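Aldo-keto reductase 2E (Bombyx mori, PDB 3WCZ) catalyses NADP-dependent carbonyl reduction, with high activity toward 3-dehydroecdysone, and may take part in regulating molting in the silkworm. Local coordinates at residues A[166-169]-A[170-174]; A[246-249]-A[250-254]. One frame throughout, in Å; residues are numbered along the deposited sequence.

Contact 1 (A[166-169]-A[170-174]); sequences TRLV and SNSYI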
loop_
_atom_site.group_PDB
_atom_site.type_symbol
_atom_site.label_atom_id
_atom_site.label_comp_id
_atom_site.label_asym_id
_atom_site.label_seq_id
_atom_site.Cartn_x
_atom_site.Cartn_y
_atom_site.Cartn_z
ATOM N N THR A 166 -4.017 -14.176 -12.340
ATOM C CA THR A 166 -4.868 -15.216 -12.930
ATOM C C THR A 166 -4.464 -16.608 -12.410
ATOM O O THR A 166 -5.338 -17.421 -12.046
ATOM C CB THR A 166 -4.776 -15.147 -14.465
ATOM O OG1 THR A 166 -5.347 -13.913 -14.890
ATOM C CG2 THR A 166 -5.488 -16.307 -15.149
ATOM N N ARG A 167 -3.165 -16.899 -12.370
ATOM C CA ARG A 167 -2.714 -18.210 -11.938
ATOM C C ARG A 167 -3.052 -18.426 -10.486
ATOM O O ARG A 167 -3.462 -19.520 -10.075
ATOM C CB ARG A 167 -1.213 -18.342 -12.167
ATOM C CG ARG A 167 -0.638 -19.692 -11.783
ATOM C CD ARG A 167 0.729 -19.922 -12.427
ATOM N NE ARG A 167 1.306 -21.204 -12.027
ATOM C CZ ARG A 167 1.997 -21.396 -10.914
ATOM N NH1 ARG A 167 2.236 -20.414 -10.052
ATOM N NH2 ARG A 167 2.459 -22.614 -10.628
ATOM N N LEU A 168 -2.856 -17.402 -9.672
ATOM C CA LEU A 168 -3.158 -17.497 -8.265
ATOM C C LEU A 168 -4.638 -17.754 -8.056
ATOM O O LEU A 168 -4.989 -18.674 -7.298
ATOM C CB LEU A 168 -2.668 -16.226 -7.535
ATOM C CG LEU A 168 -2.909 -16.193 -6.032
ATOM C CD1 LEU A 168 -2.222 -17.385 -5.380
ATOM C CD2 LEU A 168 -2.401 -14.893 -5.419
ATOM N N VAL A 169 -5.512 -17.030 -8.765
ATOM C CA VAL A 169 -6.950 -17.206 -8.666
ATOM C C VAL A 169 -7.383 -18.616 -9.103
ATOM O O VAL A 169 -8.227 -19.237 -8.454
ATOM C CB VAL A 169 -7.710 -16.130 -9.478
ATOM C CG1 VAL A 169 -9.176 -16.473 -9.553
ATOM C CG2 VAL A 169 -7.494 -14.754 -8.846
ATOM N N SER A 170 -6.810 -19.110 -10.185
ATOM C CA SER A 170 -7.202 -20.411 -10.714
ATOM C C SER A 170 -6.718 -21.587 -9.874
ATOM O O SER A 170 -7.252 -22.693 -10.017
ATOM C CB SER A 170 -6.674 -20.578 -12.130
ATOM O OG SER A 170 -7.348 -19.683 -12.995
ATOM N N ASN A 171 -5.744 -21.369 -9.005
ATOM C CA ASN A 171 -5.081 -22.460 -8.327
ATOM C C ASN A 171 -5.092 -22.357 -6.839
ATOM O O ASN A 171 -4.339 -23.072 -6.183
ATOM C CB ASN A 171 -3.651 -22.623 -8.830
ATOM C CG ASN A 171 -3.604 -23.086 -10.259
ATOM O OD1 ASN A 171 -3.772 -24.293 -10.529
ATOM N ND2 ASN A 171 -3.359 -22.179 -11.187
ATOM N N SER A 172 -6.009 -21.573 -6.289
ATOM C CA SER A 172 -6.168 -21.456 -4.837
ATOM C C SER A 172 -7.649 -21.455 -4.484
ATOM O O SER A 172 -8.478 -21.180 -5.347
ATOM C CB SER A 172 -5.478 -20.211 -4.270
ATOM O OG SER A 172 -6.059 -19.028 -4.746
ATOM N N TYR A 173 -7.969 -21.701 -3.224
ATOM C CA TYR A 173 -9.378 -21.757 -2.833
ATOM C C TYR A 173 -9.882 -20.423 -2.368
ATOM O O TYR A 173 -11.082 -20.167 -2.400
ATOM C CB TYR A 173 -9.652 -22.778 -1.738
ATOM C CG TYR A 173 -9.377 -22.292 -0.334
ATOM C CD1 TYR A 173 -10.233 -21.400 0.318
ATOM C CD2 TYR A 173 -8.246 -22.725 0.337
ATOM C CE1 TYR A 173 -9.962 -20.963 1.609
ATOM C CE2 TYR A 173 -7.969 -22.300 1.619
ATOM C CZ TYR A 173 -8.828 -21.424 2.252
ATOM O OH TYR A 173 -8.513 -21.026 3.530
ATOM N N ILE A 174 -8.979 -19.551 -1.966
ATOM C CA ILE A 174 -9.392 -18.187 -1.711
ATOM C C ILE A 174 -8.528 -17.192 -2.456
ATOM O O ILE A 174 -7.308 -17.233 -2.321
ATOM C CB ILE A 174 -9.340 -17.937 -0.264
ATOM C CG1 ILE A 174 -9.689 -16.480 0.024
ATOM C CG2 ILE A 174 -8.036 -18.202 0.274
ATOM C CD1 ILE A 174 -10.056 -16.256 1.465
HETATM O O HOH W 1 -8.800 -18.208 -5.996
HETATM O O HOH W 2 -9.478 -22.024 -7.876
#
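Ser170 N closes a regular helical turn on Thr166 O at 2.9 Å, and one residue later the backbone leaves helical geometry at Asn171, whose N reaches back three residues to Leu168 O in a longer bond of 3.3 Å. Side chains take over where the amides of the ending helix run out. Asn171 ND2 donates to Arg167 O at 2.9 Å, nearly straight (N-H...O 162°), lying in the carbonyl plane on a lone pair; the acceptor in turn lies close to the amide plane, which probably fixes the rotation of the amide. Its ND2 also rests 3.7 Å from Arg167 CG, against the extended arginine chain, whose guanidinium is carried on to a salt bridge with Asp135. Asparagine suits this end because its short side chain carries an N-H donor.

Ser172 OG gives its proton to Leu168 O at 2.8 Å. Its chi1 of 65° sets OG between the backbone N and the carbonyl carbon, turned back to the helix. Asn171 N and Ser172 OG approach Leu168 O from opposite faces of its plane, neither on a lone pair. A water bridges Val169 O, at 2.7 Å, to Ser172 O. Leu168, a buried leucine, packs on Trp140 of helix 136-148 and on Phe160 and Pro176, an apolar side chain suited to the seam between the two helices and the adjoining loops.

The carbonyls of Arg167, Leu168 and Val169 thus find an amide, a hydroxyl and water as partners where the chain leaves the helix for the loop before strand 178-182.

Contact 2 (A[246-249]-A[250-254]); sequences LRYL and IDRGL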
loop_
_atom_site.group_PDB
_atom_site.type_symbol
_atom_site.label_atom_id
_atom_site.label_comp_id
_atom_site.label_asym_id
_atom_site.label_seq_id
_atom_site.Cartn_x
_atom_site.Cartn_y
_atom_site.Cartn_z
ATOM N N LEU A 246 -4.253 12.163 -5.055
ATOM C CA LEU A 246 -4.853 11.093 -4.266
ATOM C C LEU A 246 -6.323 10.874 -4.670
ATOM O O LEU A 246 -6.787 9.717 -4.759
ATOM C CB LEU A 246 -4.723 11.406 -2.786
ATOM C CG LEU A 246 -3.295 11.502 -2.280
ATOM C CD1 LEU A 246 -3.266 11.958 -0.847
ATOM C CD2 LEU A 246 -2.558 10.168 -2.399
ATOM N N ARG A 247 -7.070 11.944 -4.933
ATOM C CA ARG A 247 -8.466 11.800 -5.331
ATOM C C ARG A 247 -8.553 11.094 -6.686
ATOM O O ARG A 247 -9.475 10.297 -6.916
ATOM C CB ARG A 247 -9.161 13.162 -5.385
ATOM C CG ARG A 247 -10.659 13.075 -5.781
ATOM C CD ARG A 247 -11.543 12.434 -4.725
ATOM N NE ARG A 247 -12.619 11.687 -5.366
ATOM C CZ ARG A 247 -13.609 11.082 -4.712
ATOM N NH1 ARG A 247 -13.727 11.188 -3.407
ATOM N NH2 ARG A 247 -14.518 10.386 -5.391
ATOM N N TYR A 248 -7.613 11.358 -7.582
ATOM C CA TYR A 248 -7.547 10.652 -8.870
ATOM C C TYR A 248 -7.560 9.140 -8.627
ATOM O O TYR A 248 -8.297 8.381 -9.277
ATOM C CB TYR A 248 -6.285 11.110 -9.624
ATOM C CG TYR A 248 -5.744 10.149 -10.661
ATOM C CD1 TYR A 248 -6.363 9.975 -11.885
ATOM C CD2 TYR A 248 -4.597 9.411 -10.398
ATOM C CE1 TYR A 248 -5.880 9.069 -12.812
ATOM C CE2 TYR A 248 -4.107 8.524 -11.320
ATOM C CZ TYR A 248 -4.750 8.344 -12.508
ATOM O OH TYR A 248 -4.253 7.457 -13.438
ATOM N N LEU A 249 -6.744 8.685 -7.674
ATOM C CA LEU A 249 -6.694 7.267 -7.392
ATOM C C LEU A 249 -8.013 6.754 -6.799
ATOM O O LEU A 249 -8.516 5.680 -7.203
ATOM C CB LEU A 249 -5.503 6.966 -6.468
ATOM C CG LEU A 249 -4.143 7.326 -7.088
ATOM C CD1 LEU A 249 -3.053 7.316 -6.050
ATOM C CD2 LEU A 249 -3.812 6.421 -8.251
ATOM N N ILE A 250 -8.582 7.511 -5.867
ATOM C CA ILE A 250 -9.891 7.189 -5.301
ATOM C C ILE A 250 -10.937 7.041 -6.425
ATOM O O ILE A 250 -11.776 6.129 -6.404
ATOM C CB ILE A 250 -10.340 8.263 -4.271
ATOM C CG1 ILE A 250 -9.427 8.326 -3.036
ATOM C CG2 ILE A 250 -11.797 8.049 -3.869
ATOM C CD1 ILE A 250 -9.581 7.151 -2.129
ATOM N N ASP A 251 -10.971 7.977 -7.374
ATOM C CA ASP A 251 -11.946 7.919 -8.455
ATOM C C ASP A 251 -11.738 6.780 -9.436
ATOM O O ASP A 251 -12.661 6.407 -10.177
ATOM C CB ASP A 251 -11.988 9.268 -9.196
ATOM C CG ASP A 251 -12.851 10.294 -8.489
ATOM O OD1 ASP A 251 -13.972 9.938 -8.099
ATOM O OD2 ASP A 251 -12.367 11.429 -8.262
ATOM N N ARG A 252 -10.549 6.183 -9.408
ATOM C CA ARG A 252 -10.290 4.943 -10.126
ATOM C C ARG A 252 -10.629 3.711 -9.281
ATOM O O ARG A 252 -10.369 2.587 -9.713
ATOM C CB ARG A 252 -8.857 4.898 -10.639
ATOM C CG ARG A 252 -8.639 5.856 -11.810
ATOM C CD ARG A 252 -7.248 5.727 -12.370
ATOM N NE ARG A 252 -6.994 4.368 -12.818
ATOM C CZ ARG A 252 -5.796 3.848 -12.982
ATOM N NH1 ARG A 252 -4.723 4.569 -12.780
ATOM N NH2 ARG A 252 -5.668 2.579 -13.317
ATOM N N GLY A 253 -11.194 3.914 -8.093
ATOM C CA GLY A 253 -11.611 2.832 -7.214
ATOM C C GLY A 253 -10.491 2.220 -6.407
ATOM O O GLY A 253 -10.620 1.078 -5.957
ATOM N N LEU A 254 -9.398 2.942 -6.226
ATOM C CA LEU A 254 -8.182 2.444 -5.584
ATOM C C LEU A 254 -8.077 2.966 -4.158
ATOM O O LEU A 254 -8.748 3.938 -3.774
ATOM C CB LEU A 254 -6.960 2.889 -6.389
ATOM C CG LEU A 254 -7.079 2.701 -7.901
ATOM C CD1 LEU A 254 -5.830 3.195 -8.608
ATOM C CD2 LEU A 254 -7.364 1.262 -8.249
#
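A Schellman motif ends helix 241-251, where Leu254 N bonds to Leu249 O at 3.0 Å and Gly253 N to Ile250 O at 2.8 Å. Gly253 takes a positive phi, which a residue with a side chain adopts less readily. On the outer flank, one turn apart, Arg247 grips Asp251 side-on: NE donates to OD2 at 2.9 Å and NH2 to OD1 at 2.8 Å. Both oxygens lie near the guanidinium plane, yet are met from above the carboxylate plane, the two groups being turned 56° apart. Bends at chi2 (69°) and chi3 bring the guanidinium back so that one face lies against Ile250 CG2, which sits over its centre. Replacing Arg247 with an alanine would probably leave the Asp251 carboxylate without its charged mate and uncover Ile250 CG2.

In the TIM barrel this turn delivers the chain into strand 255-256, and Leu249 CD2 meets Leu254 CD1 at 3.8 Å across it, leucines suiting a buried seam beside Pro256. Tyr248 and Arg252 run alongside each other; Arg252 NH1 donates to Tyr248 OH at 3.0 Å but bent (N-H...O 134°), and also to Thr188 O, while the same hydroxyl is hydrogen-bonded to Asn286 of helix 279-286.

In the fold
Contact 1 and contact 2 both lie where a helix of the barrel hands the chain on to the next parallel strand: helix 162-170 to strand 178-182, and helix 241-251 to strand 255-256. Their centres are 27 Å apart and their nearest atoms about 16 Å, so they do not touch. Contact 1 is a surface contact, its centre about 22 Å from the centre of the chain, and its Leu168 side chain is about 10 Å from that of Ser158, which binds NADP. Contact 2 is partly buried and nearer the cofactor: the Leu246 side chain lies about 6 Å from NADP and about 4 Å from the side chain of Asn269, another NADP-binding residue.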